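ABC transporter (Caldanaerobius, PDB 4G68) probably serves as the extracellular solute-binding component of an ABC importer, capturing xylan-derived xylose oligomers for uptake. Local coordinates at residues W68-G73 and Q124-G129; D175-V180 and G342-L347; W229-I234 and T260-K265. All coordinates share one frame; numbering follows the deposited sequence.

Contact 1 of 3, residues W68-G73 and Q124-G129; sequences WNLFTG and QTWAGG. With XYS (alpha-D-xylopyranose), chain D; XYP (beta-D-xylopyranose), chain B; XYP (beta-D-xylopyranose), chain C.
Trp68 and Gln124 join their backbones through one hydrogen bond, Gln124 N to Trp68 O at 3.0 Å, where the parallel strands 64-69 and 122-126 near their carboxyl ends and diverge, the touching portions running 74° apart. The Gln124 side chain continues the link. With CG anti to the backbone N (chi1 -179°) and the chain extended, its OE1 accepts Leu70 N at 3.0 Å, the donor standing above the carbonyl plane. The Gln124 side chain crosses that of Leu70 at about a right angle, NE2 lying 3.4 Å from Leu70 CD1, and its amide plane is turned only 17° from the Phe71 ring. Asn69 OD1 accepts Phe71 N in an Asx turn, while Asn69 ND2 is held by Glu98. In the alpha/beta lobe of a solute-binding protein, such strand ends and the loops after them line the ligand cleft. Here Gly73 N donates to O2 of the alpha-xylose at 3.3 Å. Trp126 NE1 donates to O3 of the chain B xylose at 3.2 Å and more weakly to its O4, and one indole face carries C2 of the chain C xylose, offset toward the rim. Trp126 CZ2 meets Leu70 CD2 at 3.5 Å. Replacing Trp126 with an alanine would probably leave O3 of the chain B xylose without its indole donor and open a gap beside Leu70 CD2.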
loop_
_atom_site.group_PDB
_atom_site.type_symbol
_atom_site.label_atom_id
_atom_site.label_comp_id
_atom_site.label_asym_id
_atom_site.label_seq_id
_atom_site.Cartn_x
_atom_site.Cartn_y
_atom_site.Cartn_z
ATOM N N TRP A 68 2.615 18.601 -1.904
ATOM C CA TRP A 68 2.742 17.799 -0.675
ATOM C C TRP A 68 2.871 16.331 -0.994
ATOM O O TRP A 68 2.207 15.822 -1.907
ATOM C CB TRP A 68 1.560 17.985 0.257
ATOM C CG TRP A 68 1.323 19.393 0.759
ATOM C CD1 TRP A 68 2.138 20.535 0.611
ATOM C CD2 TRP A 68 0.168 19.826 1.490
ATOM N NE1 TRP A 68 1.495 21.653 1.188
ATOM C CE2 TRP A 68 0.330 21.256 1.742
ATOM C CE3 TRP A 68 -0.946 19.175 2.004
ATOM C CZ2 TRP A 68 -0.643 21.996 2.486
ATOM C CZ3 TRP A 68 -1.942 19.924 2.671
ATOM C CH2 TRP A 68 -1.777 21.290 2.942
ATOM N N ASN A 69 3.736 15.662 -0.254
ATOM C CA ASN A 69 3.913 14.220 -0.371
ATOM C C ASN A 69 4.295 13.573 0.970
ATOM O O ASN A 69 4.545 14.280 1.986
ATOM C CB ASN A 69 4.938 13.868 -1.513
ATOM C CG ASN A 69 6.365 14.347 -1.174
ATOM O OD1 ASN A 69 7.073 13.682 -0.410
ATOM N ND2 ASN A 69 6.771 15.535 -1.673
ATOM N N LEU A 70 4.404 12.244 0.999
ATOM C CA LEU A 70 4.717 11.577 2.253
ATOM C C LEU A 70 6.018 10.875 2.262
ATOM O O LEU A 70 6.211 9.991 3.081
ATOM C CB LEU A 70 3.514 10.631 2.606
ATOM C CG LEU A 70 3.127 9.555 1.538
ATOM C CD1 LEU A 70 4.290 8.638 1.120
ATOM C CD2 LEU A 70 2.110 8.645 2.216
ATOM N N PHE A 71 6.907 11.163 1.273
ATOM C CA PHE A 71 8.166 10.434 1.240
ATOM C C PHE A 71 9.182 10.921 2.286
ATOM O O PHE A 71 10.036 11.775 2.033
ATOM C CB PHE A 71 8.756 10.441 -0.159
ATOM C CG PHE A 71 7.961 9.562 -1.120
ATOM C CD1 PHE A 71 8.040 8.166 -1.054
ATOM C CD2 PHE A 71 7.051 10.163 -2.006
ATOM C CE1 PHE A 71 7.268 7.374 -1.947
ATOM C CE2 PHE A 71 6.267 9.378 -2.839
ATOM C CZ PHE A 71 6.374 8.000 -2.817
ATOM N N THR A 72 9.040 10.386 3.485
ATOM C CA THR A 72 9.800 10.867 4.618
ATOM C C THR A 72 11.088 10.085 4.875
ATOM O O THR A 72 11.998 10.619 5.403
ATOM C CB THR A 72 9.001 10.867 5.953
ATOM O OG1 THR A 72 8.308 9.646 6.127
ATOM C CG2 THR A 72 8.043 12.076 6.052
ATOM N N GLY A 73 11.091 8.817 4.529
ATOM C CA GLY A 73 12.261 7.993 4.744
ATOM C C GLY A 73 13.365 8.119 3.675
ATOM O O GLY A 73 13.097 8.594 2.605
ATOM N N GLN A 124 -0.069 14.354 -3.273
ATOM C CA GLN A 124 -0.066 12.910 -3.394
ATOM C C GLN A 124 -1.334 12.367 -2.756
ATOM O O GLN A 124 -1.862 12.969 -1.837
ATOM C CB GLN A 124 1.155 12.359 -2.692
ATOM C CG GLN A 124 1.321 10.854 -2.737
ATOM C CD GLN A 124 2.544 10.332 -1.988
ATOM O OE1 GLN A 124 3.388 11.107 -1.571
ATOM N NE2 GLN A 124 2.688 9.000 -1.912
ATOM N N THR A 125 -1.878 11.269 -3.291
ATOM C CA THR A 125 -3.100 10.766 -2.753
ATOM C C THR A 125 -3.137 9.270 -3.053
ATOM O O THR A 125 -2.238 8.736 -3.731
ATOM C CB THR A 125 -4.342 11.471 -3.361
ATOM O OG1 THR A 125 -5.483 11.086 -2.635
ATOM C CG2 THR A 125 -4.563 11.064 -4.836
ATOM N N TRP A 126 -4.167 8.657 -2.538
ATOM C CA TRP A 126 -4.523 7.282 -2.867
ATOM C C TRP A 126 -5.773 7.307 -3.680
ATOM O O TRP A 126 -6.785 7.865 -3.267
ATOM C CB TRP A 126 -4.773 6.440 -1.580
ATOM C CG TRP A 126 -3.452 6.262 -0.809
ATOM C CD1 TRP A 126 -2.436 5.349 -1.013
ATOM C CD2 TRP A 126 -3.002 7.093 0.272
ATOM N NE1 TRP A 126 -1.404 5.547 -0.125
ATOM C CE2 TRP A 126 -1.713 6.557 0.703
ATOM C CE3 TRP A 126 -3.561 8.182 0.956
ATOM C CZ2 TRP A 126 -0.984 7.134 1.692
ATOM C CZ3 TRP A 126 -2.838 8.742 2.016
ATOM C CH2 TRP A 126 -1.586 8.191 2.392
ATOM N N ALA A 127 -5.682 6.744 -4.890
ATOM C CA ALA A 127 -6.850 6.760 -5.808
ATOM C C ALA A 127 -7.888 5.770 -5.363
ATOM O O ALA A 127 -7.543 4.811 -4.655
ATOM C CB ALA A 127 -6.389 6.438 -7.239
ATOM N N GLY A 128 -9.135 5.928 -5.866
ATOM C CA GLY A 128 -10.285 5.142 -5.392
ATOM C C GLY A 128 -11.020 5.804 -4.280
ATOM O O GLY A 128 -11.268 7.037 -4.280
ATOM N N GLY A 129 -11.427 5.001 -3.290
ATOM C CA GLY A 129 -12.236 5.526 -2.265
ATOM C C GLY A 129 -11.705 6.657 -1.442
ATOM O O GLY A 129 -12.437 7.545 -1.034
HETATM C C1 XYS D . 9.224 6.487 2.103
HETATM C C2 XYS D . 8.037 6.730 3.065
HETATM C C3 XYS D . 6.938 5.659 3.007
HETATM C C4 XYS D . 6.643 5.263 1.550
HETATM C C5 XYS D . 7.935 4.839 0.853
HETATM O O1 XYS D . 10.492 6.624 2.662
HETATM O O2 XYS D . 8.354 7.002 4.375
HETATM O O3 XYS D . 5.836 6.177 3.660
HETATM O O4 XYS D . 5.548 4.392 1.381
HETATM O O5 XYS D . 9.097 5.423 1.216
HETATM C C1 XYP B . 4.328 4.759 1.568
HETATM C C2 XYP B . 3.594 4.412 0.270
HETATM C C3 XYP B . 2.101 4.712 0.534
HETATM C C4 XYP B . 1.702 3.819 1.687
HETATM C C5 XYP B . 2.580 4.112 2.919
HETATM O O2 XYP B . 4.066 5.316 -0.729
HETATM O O3 XYP B . 1.438 4.252 -0.663
HETATM O O4 XYP B . 0.344 4.158 1.989
HETATM O O5 XYP B . 3.943 3.856 2.555
HETATM C C1 XYP C . -0.481 3.167 2.520
HETATM C C2 XYP C . -1.588 3.849 3.319
HETATM C C3 XYP C . -2.546 2.760 3.816
HETATM C C4 XYP C . -2.992 1.808 2.677
HETATM C C5 XYP C . -1.803 1.331 1.794
HETATM O O2 XYP C . -1.008 4.608 4.360
HETATM O O3 XYP C . -3.670 3.445 4.412
HETATM O O4 XYP C . -3.694 0.661 3.167
HETATM O O5 XYP C . -0.992 2.441 1.425
#

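Contact 2 of 3, residues D175-V180 and G342-L347; sequences DQQASV and GTVGAL. With XYP (beta-D-xylopyranose), chain C.
Asp175 O is gripped by two successive backbone amides, Gly345 N at 3.0 Å and, weakly, Val344 N at 3.2 Å. Two residues facing one make this a classic beta bulge in an antiparallel pairing whose short axes run 161° apart. The Asp175-Gly345 pair is completed by Asp175 N to Gly345 O at 3.2 Å. Beyond the bulge, Gln177 and Gly342 form a second hydrogen-bonded pair, Gln177 N reaching Gly342 O at 2.8 Å and Gly342 N reaching Gln177 O at 3.0 Å. Asp175 CG stands between its backbone N and carbonyl carbon (chi1 76°), which lays OD1 over the bare Gly345 CA at 3.1 Å, where a side chain would otherwise lie. Asp175 OD2 is close to Asp374 OD2, and one of these acids may therefore hold a proton. The Gln177 chain leaves the strand extended and crosses Val344 at about a right angle, its CD resting on Val344 CG2 at 3.5 Å. Beyond this contact the amide reaches the glycan: NE2 donates to O5 of the chain C xylose at 3.1 Å, making Gln177 part of the sugar pocket. Strand 122-126 hydrogen-bonds to strand 341-349 through Thr125 and Ala346, helix 396-406 packs on Ala178 and Val180, and helix 225-239 brings Trp229 against Gln177 and Ser179.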
loop_
_atom_site.group_PDB
_atom_site.type_symbol
_atom_site.label_atom_id
_atom_site.label_comp_id
_atom_site.label_asym_id
_atom_site.label_seq_id
_atom_site.Cartn_x
_atom_site.Cartn_y
_atom_site.Cartn_z
ATOM N N ASP A 175 2.051 5.170 -9.124
ATOM C CA ASP A 175 2.465 3.825 -8.586
ATOM C C ASP A 175 1.367 2.803 -8.321
ATOM O O ASP A 175 0.165 3.159 -8.230
ATOM C CB ASP A 175 3.587 3.846 -7.504
ATOM C CG ASP A 175 3.137 4.288 -6.128
ATOM O OD1 ASP A 175 1.974 4.377 -5.837
ATOM O OD2 ASP A 175 4.030 4.580 -5.288
ATOM N N GLN A 176 1.789 1.541 -8.270
ATOM C CA GLN A 176 0.901 0.423 -8.002
ATOM C C GLN A 176 1.343 -0.230 -6.714
ATOM O O GLN A 176 2.546 -0.168 -6.323
ATOM C CB GLN A 176 0.948 -0.685 -9.058
ATOM C CG GLN A 176 0.935 -0.268 -10.513
ATOM C CD GLN A 176 1.217 -1.461 -11.363
ATOM O OE1 GLN A 176 0.997 -2.618 -10.917
ATOM N NE2 GLN A 176 1.691 -1.221 -12.610
ATOM N N GLN A 177 0.367 -0.807 -6.035
ATOM C CA GLN A 177 0.676 -1.524 -4.812
ATOM C C GLN A 177 0.419 -3.034 -5.020
ATOM O O GLN A 177 -0.374 -3.428 -5.880
ATOM C CB GLN A 177 -0.250 -1.015 -3.685
ATOM C CG GLN A 177 0.140 0.426 -3.269
ATOM C CD GLN A 177 -0.638 0.858 -2.033
ATOM O OE1 GLN A 177 -1.512 0.122 -1.527
ATOM N NE2 GLN A 177 -0.335 2.085 -1.562
ATOM N N ALA A 178 1.093 -3.873 -4.247
ATOM C CA ALA A 178 0.841 -5.316 -4.298
ATOM C C ALA A 178 1.252 -5.872 -2.925
ATOM O O ALA A 178 2.243 -5.395 -2.306
ATOM C CB ALA A 178 1.661 -5.993 -5.408
ATOM N N SER A 179 0.531 -6.873 -2.463
ATOM C CA SER A 179 0.771 -7.502 -1.146
ATOM C C SER A 179 1.912 -8.538 -1.253
ATOM O O SER A 179 1.902 -9.391 -2.177
ATOM C CB SER A 179 -0.529 -8.128 -0.633
ATOM O OG SER A 179 -1.111 -9.016 -1.633
ATOM N N VAL A 180 2.854 -8.473 -0.335
ATOM C CA VAL A 180 4.109 -9.257 -0.426
ATOM C C VAL A 180 4.321 -9.879 0.964
ATOM O O VAL A 180 4.302 -9.188 1.963
ATOM C CB VAL A 180 5.266 -8.316 -0.676
ATOM C CG1 VAL A 180 6.580 -9.132 -0.793
ATOM C CG2 VAL A 180 5.042 -7.538 -2.025
ATOM N N GLY A 342 -3.194 -2.707 -6.495
ATOM C CA GLY A 342 -3.772 -2.120 -7.737
ATOM C C GLY A 342 -3.071 -0.774 -7.958
ATOM O O GLY A 342 -2.173 -0.385 -7.222
ATOM N N THR A 343 -3.493 -0.054 -9.005
ATOM C CA THR A 343 -2.803 1.225 -9.286
ATOM C C THR A 343 -3.473 2.274 -8.478
ATOM O O THR A 343 -4.535 2.722 -8.843
ATOM C CB THR A 343 -2.831 1.564 -10.810
ATOM O OG1 THR A 343 -2.131 0.499 -11.502
ATOM C CG2 THR A 343 -2.017 2.860 -11.062
ATOM N N VAL A 344 -2.872 2.623 -7.339
ATOM C CA VAL A 344 -3.570 3.483 -6.396
ATOM C C VAL A 344 -2.732 4.701 -5.956
ATOM O O VAL A 344 -3.286 5.565 -5.277
ATOM C CB VAL A 344 -4.045 2.666 -5.148
ATOM C CG1 VAL A 344 -4.983 1.537 -5.533
ATOM C CG2 VAL A 344 -2.877 2.115 -4.418
ATOM N N GLY A 345 -1.433 4.764 -6.280
ATOM C CA GLY A 345 -0.608 6.006 -5.948
ATOM C C GLY A 345 -0.894 7.023 -7.075
ATOM O O GLY A 345 -0.632 6.714 -8.237
ATOM N N ALA A 346 -1.328 8.238 -6.744
ATOM C CA ALA A 346 -1.590 9.282 -7.776
ATOM C C ALA A 346 -1.241 10.686 -7.244
ATOM O O ALA A 346 -1.183 10.922 -6.018
ATOM C CB ALA A 346 -3.056 9.257 -8.168
ATOM N N LEU A 347 -0.960 11.554 -8.203
ATOM C CA LEU A 347 -0.949 12.999 -7.882
ATOM C C LEU A 347 -2.191 13.652 -8.375
ATOM O O LEU A 347 -2.674 13.290 -9.447
ATOM C CB LEU A 347 0.290 13.664 -8.519
ATOM C CG LEU A 347 1.655 13.022 -8.216
ATOM C CD1 LEU A 347 2.749 13.912 -8.850
ATOM C CD2 LEU A 347 1.919 13.064 -6.702
HETATM C C1 XYP C . -0.481 3.167 2.520
HETATM C C2 XYP C . -1.588 3.849 3.319
HETATM C C3 XYP C . -2.546 2.760 3.816
HETATM C C4 XYP C . -2.992 1.808 2.677
HETATM C C5 XYP C . -1.803 1.331 1.794
HETATM O O2 XYP C . -1.008 4.608 4.360
HETATM O O3 XYP C . -3.670 3.445 4.412
HETATM O O4 XYP C . -3.694 0.661 3.167
HETATM O O5 XYP C . -0.992 2.441 1.425
#

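Contact 3 of 3, residues W229-I234 and T260-K265. With XYP (beta-D-xylopyranose), chain C.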
loop_
_atom_site.group_PDB
_atom_site.type_symbol
_atom_site.label_atom_id
_atom_site.label_comp_id
_atom_site.label_asym_id
_atom_site.label_seq_id
_atom_site.Cartn_x
_atom_site.Cartn_y
_atom_site.Cartn_z
ATOM N N TRP A 229 -3.972 -5.061 6.485
ATOM C CA TRP A 229 -3.533 -5.818 5.314
ATOM C C TRP A 229 -3.574 -7.291 5.478
ATOM O O TRP A 229 -3.956 -8.030 4.518
ATOM C CB TRP A 229 -2.141 -5.403 4.855
ATOM C CG TRP A 229 -2.161 -4.149 4.025
ATOM C CD1 TRP A 229 -2.667 -2.864 4.357
ATOM C CD2 TRP A 229 -1.659 -4.016 2.663
ATOM N NE1 TRP A 229 -2.496 -2.023 3.290
ATOM C CE2 TRP A 229 -1.922 -2.662 2.244
ATOM C CE3 TRP A 229 -1.059 -4.906 1.749
ATOM C CZ2 TRP A 229 -1.533 -2.172 0.960
ATOM C CZ3 TRP A 229 -0.704 -4.419 0.468
ATOM C CH2 TRP A 229 -0.947 -3.085 0.085
ATOM N N TYR A 230 -3.227 -7.727 6.703
ATOM C CA TYR A 230 -3.276 -9.169 6.965
ATOM C C TYR A 230 -4.740 -9.684 6.853
ATOM O O TYR A 230 -5.021 -10.715 6.171
ATOM C CB TYR A 230 -2.760 -9.490 8.365
ATOM C CG TYR A 230 -1.292 -9.418 8.596
ATOM C CD1 TYR A 230 -0.598 -10.560 9.037
ATOM C CD2 TYR A 230 -0.631 -8.192 8.513
ATOM C CE1 TYR A 230 0.805 -10.503 9.292
ATOM C CE2 TYR A 230 0.766 -8.069 8.793
ATOM C CZ TYR A 230 1.449 -9.236 9.169
ATOM O OH TYR A 230 2.793 -9.168 9.443
ATOM N N TYR A 231 -5.655 -8.984 7.531
ATOM C CA TYR A 231 -7.072 -9.429 7.482
ATOM C C TYR A 231 -7.521 -9.419 5.990
ATOM O O TYR A 231 -8.089 -10.399 5.463
ATOM C CB TYR A 231 -7.997 -8.514 8.319
ATOM C CG TYR A 231 -9.398 -8.978 8.109
ATOM C CD1 TYR A 231 -9.930 -9.954 8.947
ATOM C CD2 TYR A 231 -10.179 -8.498 7.069
ATOM C CE1 TYR A 231 -11.196 -10.479 8.733
ATOM C CE2 TYR A 231 -11.483 -8.984 6.835
ATOM C CZ TYR A 231 -11.949 -9.971 7.683
ATOM O OH TYR A 231 -13.178 -10.499 7.443
ATOM N N ASP A 232 -7.272 -8.304 5.283
ATOM C CA ASP A 232 -7.875 -8.146 3.952
ATOM C C ASP A 232 -7.343 -9.255 3.052
ATOM O O ASP A 232 -8.108 -9.819 2.228
ATOM C CB ASP A 232 -7.514 -6.775 3.347
ATOM C CG ASP A 232 -8.121 -5.606 4.101
ATOM O OD1 ASP A 232 -8.952 -5.790 5.002
ATOM O OD2 ASP A 232 -7.746 -4.485 3.791
HETATM N N MSE A 233 -6.055 -9.620 3.183
HETATM C CA MSE A 233 -5.506 -10.792 2.421
HETATM C C MSE A 233 -6.109 -12.059 2.808
HETATM O O MSE A 233 -6.416 -12.845 1.916
HETATM C CB MSE A 233 -3.951 -10.867 2.485
HETATM C CG MSE A 233 -3.451 -12.278 2.085
HETATM SE SE MSE A 233 -3.842 -12.610 0.187
HETATM C CE MSE A 233 -2.681 -11.095 -0.118
ATOM N N ILE A 234 -6.239 -12.279 4.070
ATOM C CA ILE A 234 -6.803 -13.580 4.467
ATOM C C ILE A 234 -8.279 -13.653 3.938
ATOM O O ILE A 234 -8.759 -14.732 3.450
ATOM C CB ILE A 234 -6.742 -13.724 5.996
ATOM C CG1 ILE A 234 -5.285 -13.873 6.475
ATOM C CG2 ILE A 234 -7.477 -14.991 6.444
ATOM C CD1 ILE A 234 -5.189 -13.766 7.999
ATOM N N THR A 260 -15.910 -14.059 8.494
ATOM C CA THR A 260 -15.762 -14.527 9.876
ATOM C C THR A 260 -14.635 -15.558 9.968
ATOM O O THR A 260 -13.797 -15.504 10.933
ATOM C CB THR A 260 -17.109 -15.139 10.342
ATOM O OG1 THR A 260 -18.097 -14.088 10.301
ATOM C CG2 THR A 260 -16.995 -15.622 11.782
ATOM N N ASP A 261 -14.580 -16.454 9.007
ATOM C CA ASP A 261 -13.464 -17.424 8.940
ATOM C C ASP A 261 -12.124 -16.686 8.832
ATOM O O ASP A 261 -11.116 -17.070 9.488
ATOM C CB ASP A 261 -13.611 -18.395 7.758
ATOM C CG ASP A 261 -14.685 -19.464 7.969
ATOM O OD1 ASP A 261 -15.196 -19.632 9.102
ATOM O OD2 ASP A 261 -14.948 -20.177 6.969
ATOM N N ALA A 262 -12.059 -15.629 8.012
ATOM C CA ALA A 262 -10.830 -14.825 7.957
ATOM C C ALA A 262 -10.402 -14.225 9.330
ATOM O O ALA A 262 -9.218 -14.198 9.677
ATOM C CB ALA A 262 -10.895 -13.715 6.842
ATOM N N ALA A 263 -11.386 -13.734 10.079
ATOM C CA ALA A 263 -11.158 -13.162 11.385
ATOM C C ALA A 263 -10.606 -14.250 12.306
ATOM O O ALA A 263 -9.608 -14.028 12.997
ATOM C CB ALA A 263 -12.415 -12.465 11.929
ATOM N N GLN A 264 -11.194 -15.423 12.286
ATOM C CA GLN A 264 -10.658 -16.502 13.050
ATOM C C GLN A 264 -9.212 -16.842 12.689
ATOM O O GLN A 264 -8.389 -17.085 13.613
ATOM C CB GLN A 264 -11.556 -17.758 12.945
ATOM C CG GLN A 264 -10.998 -18.884 13.817
ATOM C CD GLN A 264 -11.154 -18.600 15.305
ATOM O OE1 GLN A 264 -12.264 -18.487 15.817
ATOM N NE2 GLN A 264 -10.034 -18.456 16.016
ATOM N N LYS A 265 -8.903 -16.939 11.372
ATOM C CA LYS A 265 -7.506 -17.233 10.925
ATOM C C LYS A 265 -6.509 -16.148 11.363
ATOM O O LYS A 265 -5.342 -16.456 11.706
ATOM C CB LYS A 265 -7.406 -17.313 9.400
ATOM C CG LYS A 265 -8.152 -18.448 8.717
ATOM C CD LYS A 265 -7.816 -19.834 9.102
ATOM C CE LYS A 265 -8.288 -20.828 7.982
ATOM N NZ LYS A 265 -9.774 -20.870 7.724
HETATM C C1 XYP C . -0.481 3.167 2.520
HETATM C C2 XYP C . -1.588 3.849 3.319
HETATM C C3 XYP C . -2.546 2.760 3.816
HETATM C C4 XYP C . -2.992 1.808 2.677
HETATM C C5 XYP C . -1.803 1.331 1.794
HETATM O O2 XYP C . -1.008 4.608 4.360
HETATM O O3 XYP C . -3.670 3.445 4.412
HETATM O O4 XYP C . -3.694 0.661 3.167
HETATM O O5 XYP C . -0.992 2.441 1.425
#
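Apolar contact joins helices 225-239 and 257-271 through Ile234, Tyr231 and Ala262, the short axes passing 8.9 Å apart at 132°. Ile234 CG2 is the branch that does the touching: it presses on Ala262 CB at 3.7 Å and on the base of Lys265, whose CB lies 3.8 Å away. The methyl of Ala262 thus sits between this branch and the Tyr231 ring, with Tyr231 CE1 3.8 Å from Ala262 CB. Tyr231 CG is anti to the backbone N (chi1 175°), which carries the ring across to helix 257-271. There CE1 comes within 3.5 Å of Ala263 N, and Ala263 CA lies at the ring's edge, in its plane. The small alanine side chains are consistent with this close approach of ring and helix backbone.

Polar groups reach past the interface to partners beyond it. Tyr231 OH hydrogen-bonds to Phe259 O, just ahead of segment 260-265, and this fixes the far end of the ring. The Lys265 chain bends away from Ile234, and its NZ forms a salt bridge with Glu238, a turn further along helix 225-239, so a charged pair links the same two helices beside the apolar contact. Asp232 turns from the interface and holds His428 and the backbone N of Trp416.

Within these segments the sugar is met by Trp229, the first residue of 229-234. Its NE1 donates to O4 of the chain C xylose at 2.9 Å, nearly straight at 167°, with O4 near the ring plane, while Trp229 CZ2 lies 3.6 Å from C5 of that sugar.

No hydrogen bond passes directly between the two segments. Methyl and ring packing carries their contact, the tyrosine hydroxyl and lysine ammonium adding polar ties at its margins; the sugar bond of Trp229 is made from the same helix but takes no part in this packing.

From the N terminus, contact 1 closes first: segment 68-73 meets 124-129 after an intervening helical and strand region, tying two parallel strands of the sheet. Contact 2 opens only afterwards, at 175-180, and closes a much longer loop when the chain returns at 342-347. Contact 3 is nested inside that loop, joining two helices well away from contact 1. Strands 122-126 and 341-349 are sheet neighbours, Ala127 N lying 2.7 Å from Val344 O, so contacts 1 and 2 share one framework. Contact 3 reaches contact 2 through Trp229 and Met233 against Gln177 and Ser179. All three meet at the chain C xylose.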